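Local coordinates for tRNA threonylcarbamoyladenosine biosynthesis protein TsaE (Haemophilus influenzae, PDB 1HTW) that is required for forming the threonylcarbamoyl group on adenosine 37 of tRNAs that read codons beginning with adenine, and binds ATP and magnesium, at residues E2-Y7 with I140-Q145; P9-M14 with K46-R51; Y37-L42 with D126-I131; H83-R88 with I112-K117. One frame throughout, in Å; residues are numbered along the deposited sequence.

Contact 1. Residues E2-Y7 with I140-Q145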
# COMPACT_ATOMS: atom_id res chain seq x y z
N GLU A 2 6.48 10.79 12.24
CA GLU A 2 5.65 10.25 13.33
C GLU A 2 5.44 8.77 13.03
O GLU A 2 5.83 8.32 11.93
CB GLU A 2 4.37 11.02 13.54
CG GLU A 2 4.35 11.83 14.84
CD GLU A 2 3.17 11.52 15.73
OE1 GLU A 2 2.06 12.00 15.42
OE2 GLU A 2 3.33 10.81 16.75
N SER A 3 5.07 8.02 14.07
CA SER A 3 4.82 6.59 13.86
C SER A 3 3.54 6.15 14.54
O SER A 3 3.01 6.76 15.46
CB SER A 3 6.02 5.81 14.49
OG SER A 3 6.17 4.58 13.82
N LEU A 4 2.99 5.01 14.06
CA LEU A 4 1.87 4.38 14.70
C LEU A 4 2.26 2.89 14.91
O LEU A 4 2.79 2.34 13.95
CB LEU A 4 0.59 4.38 13.88
CG LEU A 4 -0.49 3.35 14.27
CD1 LEU A 4 -1.15 3.76 15.59
CD2 LEU A 4 -1.55 3.24 13.18
N THR A 5 1.99 2.40 16.10
CA THR A 5 2.18 0.94 16.31
C THR A 5 0.80 0.36 16.63
O THR A 5 0.14 0.77 17.59
CB THR A 5 3.25 0.58 17.32
OG1 THR A 5 3.38 -0.90 17.39
CG2 THR A 5 3.00 1.01 18.75
N GLN A 6 0.40 -0.65 15.86
CA GLN A 6 -0.93 -1.20 15.99
C GLN A 6 -0.97 -2.71 15.98
O GLN A 6 -0.47 -3.34 15.07
CB GLN A 6 -1.74 -0.71 14.72
CG GLN A 6 -3.16 -1.25 14.74
CD GLN A 6 -4.07 -0.48 15.67
OE1 GLN A 6 -3.97 0.75 15.82
NE2 GLN A 6 -4.83 -1.22 16.48
N TYR A 7 -1.50 -3.23 17.09
CA TYR A 7 -1.65 -4.69 17.22
C TYR A 7 -2.90 -5.11 16.43
O TYR A 7 -3.96 -4.44 16.41
CB TYR A 7 -1.85 -5.02 18.74
CG TYR A 7 -2.17 -6.47 19.02
CD1 TYR A 7 -1.28 -7.43 18.54
CD2 TYR A 7 -3.16 -6.83 19.91
CE1 TYR A 7 -1.51 -8.78 18.84
CE2 TYR A 7 -3.36 -8.17 20.26
CZ TYR A 7 -2.53 -9.11 19.68
OH TYR A 7 -2.65 -10.45 20.05
N ILE A 140 1.62 -3.91 13.26
CA ILE A 140 2.08 -3.08 12.14
C ILE A 140 2.63 -1.75 12.68
O ILE A 140 2.09 -1.25 13.64
CB ILE A 140 0.79 -2.70 11.31
CG1 ILE A 140 0.25 -3.99 10.70
CG2 ILE A 140 1.17 -1.65 10.29
CD1 ILE A 140 -1.15 -3.81 10.12
N GLU A 141 3.74 -1.36 12.09
CA GLU A 141 4.30 -0.02 12.42
C GLU A 141 4.09 0.78 11.12
O GLU A 141 4.58 0.35 10.06
CB GLU A 141 5.73 -0.12 12.82
CG GLU A 141 6.83 -0.25 11.79
CD GLU A 141 8.06 -0.99 12.28
OE1 GLU A 141 7.91 -1.98 13.03
OE2 GLU A 141 9.20 -0.63 11.91
N LEU A 142 3.44 1.92 11.26
CA LEU A 142 3.38 2.85 10.10
C LEU A 142 4.41 3.96 10.40
O LEU A 142 4.41 4.54 11.51
CB LEU A 142 1.99 3.48 10.00
CG LEU A 142 0.80 2.65 9.61
CD1 LEU A 142 -0.41 3.57 9.29
CD2 LEU A 142 1.09 1.80 8.40
N ILE A 143 5.22 4.26 9.44
CA ILE A 143 6.28 5.22 9.53
C ILE A 143 6.10 6.26 8.39
O ILE A 143 6.20 5.94 7.23
CB ILE A 143 7.66 4.57 9.47
CG1 ILE A 143 7.80 3.51 10.60
CG2 ILE A 143 8.75 5.63 9.69
CD1 ILE A 143 9.13 2.78 10.49
N ALA A 144 6.00 7.52 8.85
CA ALA A 144 5.84 8.59 7.84
C ALA A 144 7.20 8.92 7.25
O ALA A 144 8.19 8.95 8.02
CB ALA A 144 5.28 9.84 8.53
N GLN A 145 7.25 9.15 5.94
CA GLN A 145 8.50 9.52 5.31
C GLN A 145 8.43 10.96 4.74
O GLN A 145 9.48 11.56 4.53
CB GLN A 145 8.81 8.60 4.11
CG GLN A 145 10.24 8.15 4.04
CD GLN A 145 10.51 6.94 4.92
OE1 GLN A 145 11.29 6.07 4.53
NE2 GLN A 145 9.82 6.88 6.05
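Leu4 and Leu142 face each other as an antiparallel hydrogen-bonded pair. Leu4 N gives to Leu142 O at 3.0 Å and Leu142 N returns to Leu4 O at 2.8 Å. Gln6 and Ile140 form the same kind of pair. A further backbone bond, Ala144 N to Glu2 O at 3.2 Å, continues the ladder toward the start of the chain. One side chain joins this set. Ser3 OG gives to Leu142 O at 2.9 Å from 41° out of the carbonyl plane, while Leu4 N reaches the same oxygen within that plane. Ser3 OG stands beside its own carbonyl carbon, away from the backbone N (chi1 -153°), which turns it to Leu142 O.

Apolar contact is thin. Leu4 and Leu142 lie side by side on the face that also carries Gln6 and Ile140, and Leu4 CD2 is 4.1 Å from Leu142 CD1. Phe17 of helix 11-28 packs on both leucines.

The contact adds strand 3-8 to the edge of the seven-stranded sheet of this P-loop fold. The chemistry is mostly backbone pairing, with one carbonyl gripped twice. This implies that strand 3-8 is joined to strand 137-144 chiefly by main-chain bonds, while Leu4 and Leu142 pack on the helix.

Contact 2. Residues P9-M14 with K46-R51. With MG (magnesium ion), chain D; ADP (adenosine-5'-diphosphate), chain H.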
# COMPACT_ATOMS: atom_id res chain seq x y z
N PRO A 9 -4.90 -8.43 16.10
CA PRO A 9 -5.03 -9.77 16.72
C PRO A 9 -5.42 -10.90 15.83
O PRO A 9 -5.16 -12.08 16.09
CB PRO A 9 -6.05 -9.54 17.83
CG PRO A 9 -6.72 -8.28 17.56
CD PRO A 9 -5.78 -7.45 16.72
N ASP A 10 -6.05 -10.62 14.66
CA ASP A 10 -6.51 -11.68 13.78
C ASP A 10 -6.83 -11.10 12.41
O ASP A 10 -6.64 -9.87 12.22
CB ASP A 10 -7.83 -12.24 14.38
CG ASP A 10 -8.77 -11.16 14.85
OD1 ASP A 10 -9.10 -10.21 14.09
OD2 ASP A 10 -9.19 -11.19 16.03
N GLU A 11 -7.10 -11.99 11.47
CA GLU A 11 -7.31 -11.51 10.10
C GLU A 11 -8.45 -10.54 9.95
O GLU A 11 -8.25 -9.58 9.14
CB GLU A 11 -7.45 -12.74 9.18
CG GLU A 11 -7.53 -12.30 7.71
CD GLU A 11 -7.32 -13.45 6.75
OE1 GLU A 11 -6.68 -14.44 7.14
OE2 GLU A 11 -7.83 -13.34 5.61
N PHE A 12 -9.54 -10.62 10.68
CA PHE A 12 -10.65 -9.68 10.58
C PHE A 12 -10.20 -8.27 10.93
O PHE A 12 -10.54 -7.22 10.37
CB PHE A 12 -11.80 -10.05 11.52
CG PHE A 12 -13.01 -10.62 10.80
CD1 PHE A 12 -13.62 -9.89 9.81
CD2 PHE A 12 -13.49 -11.87 11.15
CE1 PHE A 12 -14.79 -10.39 9.21
CE2 PHE A 12 -14.61 -12.40 10.51
CZ PHE A 12 -15.25 -11.63 9.55
N SER A 13 -9.31 -8.27 11.96
CA SER A 13 -8.75 -6.98 12.38
C SER A 13 -7.82 -6.42 11.31
O SER A 13 -7.73 -5.18 11.22
CB SER A 13 -7.93 -7.22 13.69
OG SER A 13 -8.90 -7.51 14.72
N MET A 14 -7.14 -7.21 10.53
CA MET A 14 -6.25 -6.71 9.50
C MET A 14 -7.14 -6.02 8.41
O MET A 14 -6.73 -5.00 7.88
CB MET A 14 -5.46 -7.79 8.79
CG MET A 14 -4.45 -7.31 7.80
SD MET A 14 -3.07 -6.17 8.48
CE MET A 14 -1.63 -7.39 8.53
N LYS A 46 0.91 -8.71 3.68
CA LYS A 46 0.95 -7.45 2.84
C LYS A 46 -0.22 -7.48 1.86
O LYS A 46 -1.02 -6.53 1.78
CB LYS A 46 2.26 -7.29 2.10
CG LYS A 46 3.55 -7.26 2.90
CD LYS A 46 4.82 -7.24 2.09
CE LYS A 46 5.12 -8.52 1.32
NZ LYS A 46 5.31 -9.72 2.24
N THR A 47 -0.39 -8.61 1.17
CA THR A 47 -1.55 -8.79 0.28
C THR A 47 -2.84 -8.85 0.95
O THR A 47 -3.90 -8.31 0.46
CB THR A 47 -1.22 -9.97 -0.67
OG1 THR A 47 -0.09 -9.67 -1.42
CG2 THR A 47 -2.45 -10.21 -1.58
N THR A 48 -3.01 -9.41 2.19
CA THR A 48 -4.25 -9.39 2.91
C THR A 48 -4.65 -7.95 3.38
O THR A 48 -5.81 -7.62 3.30
CB THR A 48 -4.18 -10.24 4.20
OG1 THR A 48 -4.00 -11.61 3.64
CG2 THR A 48 -5.42 -10.19 5.00
N LEU A 49 -3.61 -7.21 3.73
CA LEU A 49 -3.91 -5.79 4.11
C LEU A 49 -4.36 -5.02 2.82
O LEU A 49 -5.37 -4.34 3.01
CB LEU A 49 -2.59 -5.13 4.57
CG LEU A 49 -2.70 -3.61 4.80
CD1 LEU A 49 -3.86 -3.25 5.70
CD2 LEU A 49 -1.38 -3.05 5.37
N THR A 50 -3.69 -5.26 1.77
CA THR A 50 -4.12 -4.63 0.46
C THR A 50 -5.55 -5.02 0.16
O THR A 50 -6.37 -4.19 -0.27
CB THR A 50 -3.22 -5.16 -0.63
OG1 THR A 50 -1.88 -4.66 -0.41
CG2 THR A 50 -3.66 -4.56 -2.01
N ARG A 51 -5.89 -6.28 0.34
CA ARG A 51 -7.29 -6.71 0.14
C ARG A 51 -8.27 -6.00 1.01
O ARG A 51 -9.35 -5.51 0.59
CB ARG A 51 -7.38 -8.24 0.19
CG ARG A 51 -8.77 -8.82 0.20
CD ARG A 51 -8.67 -10.39 0.27
NE ARG A 51 -8.91 -10.96 1.56
CZ ARG A 51 -9.93 -11.09 2.34
NH1 ARG A 51 -11.14 -10.56 2.11
NH2 ARG A 51 -9.77 -11.70 3.54
MG MG D . 1.81 -10.49 -1.09
PB ADP H . 2.22 -11.44 2.07
O1B ADP H . 1.63 -10.65 0.90
O2B ADP H . 2.94 -10.59 3.02
O3B ADP H . 3.14 -12.57 1.45
PA ADP H . -0.39 -12.68 2.36
O1A ADP H . -0.46 -13.25 0.98
O2A ADP H . -1.39 -11.63 2.67
O3A ADP H . 1.08 -12.23 2.74
O5' ADP H . -0.63 -13.90 3.36
C5' ADP H . -1.04 -13.78 4.70
C4' ADP H . -1.54 -15.18 5.16
O4' ADP H . -1.65 -15.18 6.58
C3' ADP H . -2.90 -15.54 4.59
O3' ADP H . -2.93 -16.95 4.21
C2' ADP H . -3.81 -15.15 5.73
O2' ADP H . -5.08 -15.77 5.72
C1' ADP H . -2.95 -15.45 6.98
N9 ADP H . -3.28 -14.63 8.12
C8 ADP H . -3.53 -15.07 9.39
N7 ADP H . -3.72 -14.17 10.30
C5 ADP H . -3.60 -13.05 9.61
C6 ADP H . -3.64 -11.77 10.12
N6 ADP H . -3.82 -11.45 11.39
N1 ADP H . -3.36 -10.79 9.21
C2 ADP H . -3.09 -11.10 7.93
N3 ADP H . -2.98 -12.32 7.36
C4 ADP H . -3.29 -13.24 8.29
O HOH W 1 3.73 -11.37 -0.85
O HOH W 2 0.92 -12.48 -1.34
O HOH W 3 2.11 -10.58 -3.34
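The Glu11 carboxylate is held at both oxygens: OE1 by the ribose hydroxyl ADP O2' at 2.5 Å, the shortest hydrogen bond here, and OE2 by Arg51 NH2 of the second helix at 3.3 Å. The arginine bond is part of a salt bridge. It uses the anti lone pair of OE2 and lies in the guanidinium plane. It is bent, with 139° at the hydrogen, and the two flat groups are turned 64° apart. Arg51 also gives a bond to Gln55 through NH1. The glutamate spans from helix to ribose because its chain is extended, with CG opposite the backbone N (chi1 -174°).

Met14 lies deeper. Its chain bends beyond CG. Its CB is 3.7 Å from ADP N1, and its SD is 4.1 Å from Leu49 CB. Thr48 CG2 touches Met14 CG and the adenine, so the base meets both helices.

Helix 46-56 begins with the Lys-Thr of the Walker A motif, the P-loop that grips the phosphates. Lys46 N and NZ both give to ADP O2B, NZ at 2.6 Å. Thr47 N gives to ADP O1B. Thr48 gives to ADP O2A through both its backbone N and its OG1, the latter at 2.8 Å. Thr47 OG1 binds magnesium at 2.1 Å, beside ADP O1B and three waters, and Glu113 completes the site.

At the adenine end of the nucleotide, Asp10 is the N-cap of helix 11-28. Its OD1 accepts from Ser13 N at 2.9 Å and also from Ser13 OG.

Contact 3. Residues Y37-L42 with D126-I131. With NA (sodium ion), chain F; MG (magnesium ion), chain E; ADP (adenosine-5'-diphosphate), chain H.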
# COMPACT_ATOMS: atom_id res chain seq x y z
N TYR A 37 4.59 1.88 0.83
CA TYR A 37 5.44 0.68 0.69
C TYR A 37 5.03 -0.31 1.78
O TYR A 37 5.03 0.05 2.95
CB TYR A 37 6.89 1.07 0.97
CG TYR A 37 7.61 1.86 -0.11
CD1 TYR A 37 6.95 2.44 -1.19
CD2 TYR A 37 8.97 2.05 0.02
CE1 TYR A 37 7.68 3.19 -2.13
CE2 TYR A 37 9.70 2.77 -0.90
CZ TYR A 37 9.04 3.33 -1.97
OH TYR A 37 9.80 4.06 -2.88
N LEU A 38 4.62 -1.52 1.36
CA LEU A 38 4.16 -2.55 2.26
C LEU A 38 5.31 -3.57 2.46
O LEU A 38 5.80 -4.15 1.51
CB LEU A 38 2.95 -3.32 1.68
CG LEU A 38 1.72 -2.48 1.35
CD1 LEU A 38 0.68 -3.32 0.62
CD2 LEU A 38 1.20 -1.83 2.60
N ASN A 39 5.80 -3.61 3.71
CA ASN A 39 6.99 -4.39 4.04
C ASN A 39 6.66 -5.47 5.08
O ASN A 39 5.73 -5.44 5.84
CB ASN A 39 8.01 -3.44 4.67
CG ASN A 39 8.52 -2.37 3.70
OD1 ASN A 39 8.67 -2.65 2.49
ND2 ASN A 39 8.72 -1.18 4.25
N GLY A 40 7.45 -6.57 4.95
CA GLY A 40 7.16 -7.72 5.84
C GLY A 40 7.52 -9.00 5.08
O GLY A 40 7.79 -9.00 3.89
N ASP A 41 7.89 -10.02 5.90
CA ASP A 41 8.29 -11.27 5.25
C ASP A 41 7.17 -11.91 4.46
O ASP A 41 6.00 -11.63 4.61
CB ASP A 41 8.60 -12.28 6.42
CG ASP A 41 9.89 -11.93 7.11
OD1 ASP A 41 10.69 -11.11 6.66
OD2 ASP A 41 10.11 -12.57 8.20
N LEU A 42 7.58 -12.87 3.62
CA LEU A 42 6.52 -13.67 2.93
C LEU A 42 5.55 -14.23 3.91
O LEU A 42 5.90 -14.88 4.94
CB LEU A 42 7.26 -14.74 2.10
CG LEU A 42 6.43 -15.53 1.11
CD1 LEU A 42 6.02 -14.66 -0.07
CD2 LEU A 42 7.22 -16.75 0.64
N ASP A 126 5.53 7.70 0.86
CA ASP A 126 4.97 8.68 1.80
C ASP A 126 4.89 7.99 3.17
O ASP A 126 5.04 8.62 4.20
CB ASP A 126 3.59 9.14 1.37
CG ASP A 126 3.70 10.05 0.15
OD1 ASP A 126 4.16 11.23 0.32
OD2 ASP A 126 3.40 9.63 -0.98
N ILE A 127 4.62 6.68 3.11
CA ILE A 127 4.45 5.95 4.41
C ILE A 127 4.95 4.50 4.18
O ILE A 127 4.80 3.98 3.09
CB ILE A 127 3.00 5.97 4.83
CG1 ILE A 127 2.75 5.39 6.23
CG2 ILE A 127 2.11 5.27 3.82
CD1 ILE A 127 1.59 6.13 6.93
N LEU A 128 5.68 4.03 5.18
CA LEU A 128 6.10 2.61 5.18
C LEU A 128 5.14 1.88 6.10
O LEU A 128 4.85 2.35 7.19
CB LEU A 128 7.51 2.43 5.78
CG LEU A 128 8.61 3.30 5.25
CD1 LEU A 128 9.95 2.95 5.93
CD2 LEU A 128 8.74 3.13 3.74
N VAL A 129 4.72 0.67 5.68
CA VAL A 129 3.89 -0.12 6.60
C VAL A 129 4.70 -1.39 6.90
O VAL A 129 4.86 -2.22 5.99
CB VAL A 129 2.59 -0.56 5.86
CG1 VAL A 129 1.74 -1.40 6.79
CG2 VAL A 129 1.78 0.67 5.45
N ASN A 130 5.23 -1.51 8.13
CA ASN A 130 6.12 -2.67 8.39
C ASN A 130 5.32 -3.67 9.21
O ASN A 130 4.85 -3.34 10.31
CB ASN A 130 7.31 -2.16 9.23
CG ASN A 130 8.24 -1.26 8.46
OD1 ASN A 130 8.24 -1.26 7.23
ND2 ASN A 130 9.02 -0.41 9.14
N ILE A 131 5.05 -4.86 8.68
CA ILE A 131 4.21 -5.81 9.32
C ILE A 131 5.07 -6.92 10.00
O ILE A 131 5.80 -7.57 9.28
CB ILE A 131 3.31 -6.56 8.26
CG1 ILE A 131 2.54 -5.47 7.45
CG2 ILE A 131 2.31 -7.43 9.00
CD1 ILE A 131 1.54 -6.16 6.47
NA NA F . 7.45 -2.65 -0.23
MG MG E . 9.92 -8.66 2.87
PB ADP H . 2.22 -11.44 2.07
O1B ADP H . 1.63 -10.65 0.90
O2B ADP H . 2.94 -10.59 3.02
O3B ADP H . 3.14 -12.57 1.45
PA ADP H . -0.39 -12.68 2.36
O1A ADP H . -0.46 -13.25 0.98
O2A ADP H . -1.39 -11.63 2.67
O3A ADP H . 1.08 -12.23 2.74
O5' ADP H . -0.63 -13.90 3.36
C5' ADP H . -1.04 -13.78 4.70
C4' ADP H . -1.54 -15.18 5.16
O4' ADP H . -1.65 -15.18 6.58
C3' ADP H . -2.90 -15.54 4.59
O3' ADP H . -2.93 -16.95 4.21
C2' ADP H . -3.81 -15.15 5.73
O2' ADP H . -5.08 -15.77 5.72
C1' ADP H . -2.95 -15.45 6.98
N9 ADP H . -3.28 -14.63 8.12
C8 ADP H . -3.53 -15.07 9.39
N7 ADP H . -3.72 -14.17 10.30
C5 ADP H . -3.60 -13.05 9.61
C6 ADP H . -3.64 -11.77 10.12
N6 ADP H . -3.82 -11.45 11.39
N1 ADP H . -3.36 -10.79 9.21
C2 ADP H . -3.09 -11.10 7.93
N3 ADP H . -2.98 -12.32 7.36
C4 ADP H . -3.29 -13.24 8.29
O HOH W 4 9.79 -6.45 3.33
O HOH W 5 7.73 -9.52 8.69
O HOH W 6 10.89 -8.84 5.14
O HOH W 7 10.60 -10.92 2.33
O HOH W 8 8.65 -8.34 0.79
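Asn39 lies beside Asn130, both side chains pointing the same way. Asn39 CB is 3.4 Å from Asn130 OD1. CG stands beside the backbone N (chi1 -65°), as in Asn130, which sets the two amides side by side. Asn39 ND2 gives to Asn130 OD1 at 3.0 Å, with a straight 166° at the hydrogen and the acceptor in the amide plane of Asn39. Asn39 OD1 binds the sodium ion at 3.0 Å. Leu38 O is a second ligand, and Ile112 and Ser115 complete the site. Asn130 ND2 is held in turn by Glu141.

The strands run parallel. Val129 N gives to Tyr37 O and Asn39 N to Val129 O, both at 2.8 Å. On the opposite face from the asparagines, Leu38 CD2 packs 3.8 Å from Val129 CB, against helix 46-56. On the asparagine face, Leu128 CD2 meets Tyr37 CD2 obliquely.

Strand 34-39 leads into the Walker A loop. Gly40 O there binds a second magnesium ion. The phi of Gly40, 148°, suits a glycine.

Each asparagine amide thus uses both of its ends. This fixes which way each is turned and implies that Asn39 ties the sodium ion to the neighbouring strand.

Contact 4. Residues H83-R88 with I112-K117. With NA (sodium ion), chain F; MG (magnesium ion), chain D.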
# COMPACT_ATOMS: atom_id res chain seq x y z
N HIS A 83 -1.85 -1.72 -7.40
CA HIS A 83 -1.21 -2.68 -6.44
C HIS A 83 -0.02 -3.25 -7.19
O HIS A 83 -0.11 -3.79 -8.30
CB HIS A 83 -2.24 -3.78 -6.12
CG HIS A 83 -1.67 -4.84 -5.19
ND1 HIS A 83 -2.20 -6.10 -5.16
CD2 HIS A 83 -0.66 -4.77 -4.30
CE1 HIS A 83 -1.52 -6.83 -4.26
NE2 HIS A 83 -0.60 -6.04 -3.69
N PHE A 84 1.16 -3.09 -6.58
CA PHE A 84 2.39 -3.61 -7.19
C PHE A 84 2.99 -4.72 -6.33
O PHE A 84 2.93 -4.62 -5.11
CB PHE A 84 3.45 -2.49 -7.24
CG PHE A 84 3.15 -1.40 -8.24
CD1 PHE A 84 2.32 -0.35 -7.85
CD2 PHE A 84 3.84 -1.34 -9.44
CE1 PHE A 84 2.07 0.70 -8.73
CE2 PHE A 84 3.56 -0.30 -10.32
CZ PHE A 84 2.69 0.68 -9.96
N ASP A 85 3.42 -5.81 -6.99
CA ASP A 85 4.27 -6.80 -6.31
C ASP A 85 5.51 -6.92 -7.21
O ASP A 85 5.38 -7.45 -8.33
CB ASP A 85 3.64 -8.18 -6.17
CG ASP A 85 4.67 -9.06 -5.36
OD1 ASP A 85 5.85 -8.70 -5.39
OD2 ASP A 85 4.22 -9.98 -4.69
N LEU A 86 6.61 -6.36 -6.78
CA LEU A 86 7.80 -6.16 -7.53
C LEU A 86 8.82 -7.30 -7.38
O LEU A 86 9.95 -7.14 -7.82
CB LEU A 86 8.50 -4.85 -7.31
CG LEU A 86 7.72 -3.55 -7.55
CD1 LEU A 86 8.57 -2.32 -7.36
CD2 LEU A 86 7.07 -3.57 -8.94
N TYR A 87 8.36 -8.36 -6.73
CA TYR A 87 9.29 -9.47 -6.45
C TYR A 87 10.04 -9.93 -7.68
O TYR A 87 11.26 -10.15 -7.62
CB TYR A 87 8.54 -10.64 -5.81
CG TYR A 87 9.54 -11.73 -5.42
CD1 TYR A 87 10.71 -11.37 -4.76
CD2 TYR A 87 9.32 -13.05 -5.74
CE1 TYR A 87 11.64 -12.34 -4.41
CE2 TYR A 87 10.25 -14.03 -5.40
CZ TYR A 87 11.40 -13.66 -4.72
OH TYR A 87 12.32 -14.62 -4.37
N ARG A 88 9.36 -10.01 -8.82
CA ARG A 88 9.99 -10.47 -10.07
C ARG A 88 10.44 -9.35 -10.96
O ARG A 88 10.67 -9.51 -12.17
CB ARG A 88 8.98 -11.38 -10.80
CG ARG A 88 8.68 -12.66 -10.03
CD ARG A 88 7.69 -13.55 -10.72
NE ARG A 88 7.23 -14.67 -9.93
CZ ARG A 88 7.90 -15.79 -9.69
NH1 ARG A 88 9.13 -15.98 -10.15
NH2 ARG A 88 7.32 -16.73 -8.95
N ILE A 112 2.65 -0.92 -2.70
CA ILE A 112 3.79 -1.57 -3.28
C ILE A 112 4.41 -2.63 -2.37
O ILE A 112 4.87 -2.30 -1.29
CB ILE A 112 4.84 -0.52 -3.64
CG1 ILE A 112 4.15 0.48 -4.66
CG2 ILE A 112 6.08 -1.11 -4.27
CD1 ILE A 112 5.12 1.51 -5.17
N GLU A 113 4.42 -3.85 -2.87
CA GLU A 113 5.13 -4.96 -2.18
C GLU A 113 6.46 -5.14 -2.86
O GLU A 113 6.64 -4.89 -4.05
CB GLU A 113 4.31 -6.25 -2.24
CG GLU A 113 3.01 -6.18 -1.46
CD GLU A 113 2.16 -7.40 -1.46
OE1 GLU A 113 2.71 -8.51 -1.14
OE2 GLU A 113 0.94 -7.30 -1.65
N TRP A 114 7.53 -5.39 -2.06
CA TRP A 114 8.87 -5.50 -2.59
C TRP A 114 9.37 -4.24 -3.26
O TRP A 114 10.05 -4.22 -4.29
CB TRP A 114 8.95 -6.68 -3.59
CG TRP A 114 9.05 -8.00 -2.90
CD1 TRP A 114 8.03 -8.88 -2.63
CD2 TRP A 114 10.24 -8.60 -2.38
NE1 TRP A 114 8.52 -9.97 -1.98
CE2 TRP A 114 9.87 -9.83 -1.82
CE3 TRP A 114 11.58 -8.20 -2.34
CZ2 TRP A 114 10.80 -10.69 -1.21
CZ3 TRP A 114 12.50 -9.06 -1.74
CH2 TRP A 114 12.10 -10.28 -1.19
N SER A 115 9.18 -3.09 -2.57
CA SER A 115 9.60 -1.82 -3.13
C SER A 115 11.10 -1.72 -3.30
O SER A 115 11.55 -0.89 -4.11
CB SER A 115 9.11 -0.70 -2.19
OG SER A 115 9.52 -1.00 -0.86
N GLU A 116 11.88 -2.50 -2.53
CA GLU A 116 13.33 -2.45 -2.69
C GLU A 116 13.75 -2.71 -4.15
O GLU A 116 14.79 -2.23 -4.61
CB GLU A 116 14.05 -3.51 -1.85
CG GLU A 116 13.72 -3.78 -0.46
CD GLU A 116 12.59 -4.77 -0.23
OE1 GLU A 116 11.42 -4.39 -0.48
OE2 GLU A 116 12.86 -5.89 0.26
N LYS A 117 13.04 -3.62 -4.79
CA LYS A 117 13.34 -4.01 -6.17
C LYS A 117 13.22 -2.84 -7.13
O LYS A 117 13.84 -2.82 -8.20
CB LYS A 117 12.43 -5.17 -6.61
CG LYS A 117 12.66 -6.46 -5.81
CD LYS A 117 14.01 -7.07 -6.24
CE LYS A 117 14.59 -7.92 -5.12
NZ LYS A 117 15.18 -9.20 -5.62
NA NA F . 7.45 -2.65 -0.23
MG MG D . 1.81 -10.49 -1.09
O HOH W 9 5.64 -11.39 -2.74
O HOH W 3 2.11 -10.58 -3.34
O HOH W 1 3.73 -11.37 -0.85
O HOH W 2 0.92 -12.48 -1.34
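Phe84 and Ile112 lie side by side, and Phe84 CD1 is 3.8 Å from Ile112 CG1. Leu86, two residues beyond Phe84, brings CD1 against Ile112 CG2. Leu86 CB also lies 4.2 Å from Trp114 CB.

Further out, Tyr87 covers one face of the Trp114 indole. Tyr87 CD1 is 3.4 Å from Trp114 CE2. Tyr87 CB makes a CH-pi contact over the five-membered ring. The two rings are oblique, with planes at 38°. Lys117 CB rests on Leu86 O at 3.4 Å.

Two parallel strands of the central sheet carry the contact, 79-85 and 109-113. Their C-terminal ends point to the nucleotide site, as in other P-loop proteins, and Glu113 at the end of strand 109-113 reaches the magnesium. Glu113 N gives to Phe84 O, and Leu86 N gives to Glu113 O.

The polar edge gathers on Glu113. His83 NE2 gives to Glu113 OE2 at 2.8 Å. The bond lies in the imidazole plane but meets the oxygen on its anti side, 32° out of the carboxylate plane. Glu113 OE1 binds magnesium at 2.2 Å, with Thr47 as another protein ligand. The extended chain of Glu113 (chi2 -179°) carries the carboxylate out to the metal.

Asp85 is second shell. Its OD2 accepts from a magnesium-bound water at 2.6 Å. Its OD1 takes Tyr87 N at 2.9 Å in an Asx turn, which fixes the carboxylate. Toward strand 34-39, Ile112 O and Ser115 OG bind sodium together with Leu38 and Asn39.

Contacts 1, 3 and 4 lie in one sheet. Strand 137-144 of contact 1 neighbours strand 127-134 of contact 3, and Glu141 O accepts from Asn130 N at 2.8 Å. Contacts 3 and 4 join where Leu38 N meets Ile112 O at 2.8 Å, and they share the sodium ion. Contact 2 packs its helices over this sheet. Its Lys46 NZ reaches Gly40 O of contact 3 at 3.1 Å, and Ile140 CD1 of contact 1 lies 3.5 Å from Met14 SD. Contacts 2 and 4 share one magnesium ion and its three waters. Contact 1 is farthest from contact 4, with centres about 20 Å apart, yet its Ile140 side chain is about 7 Å from ADP.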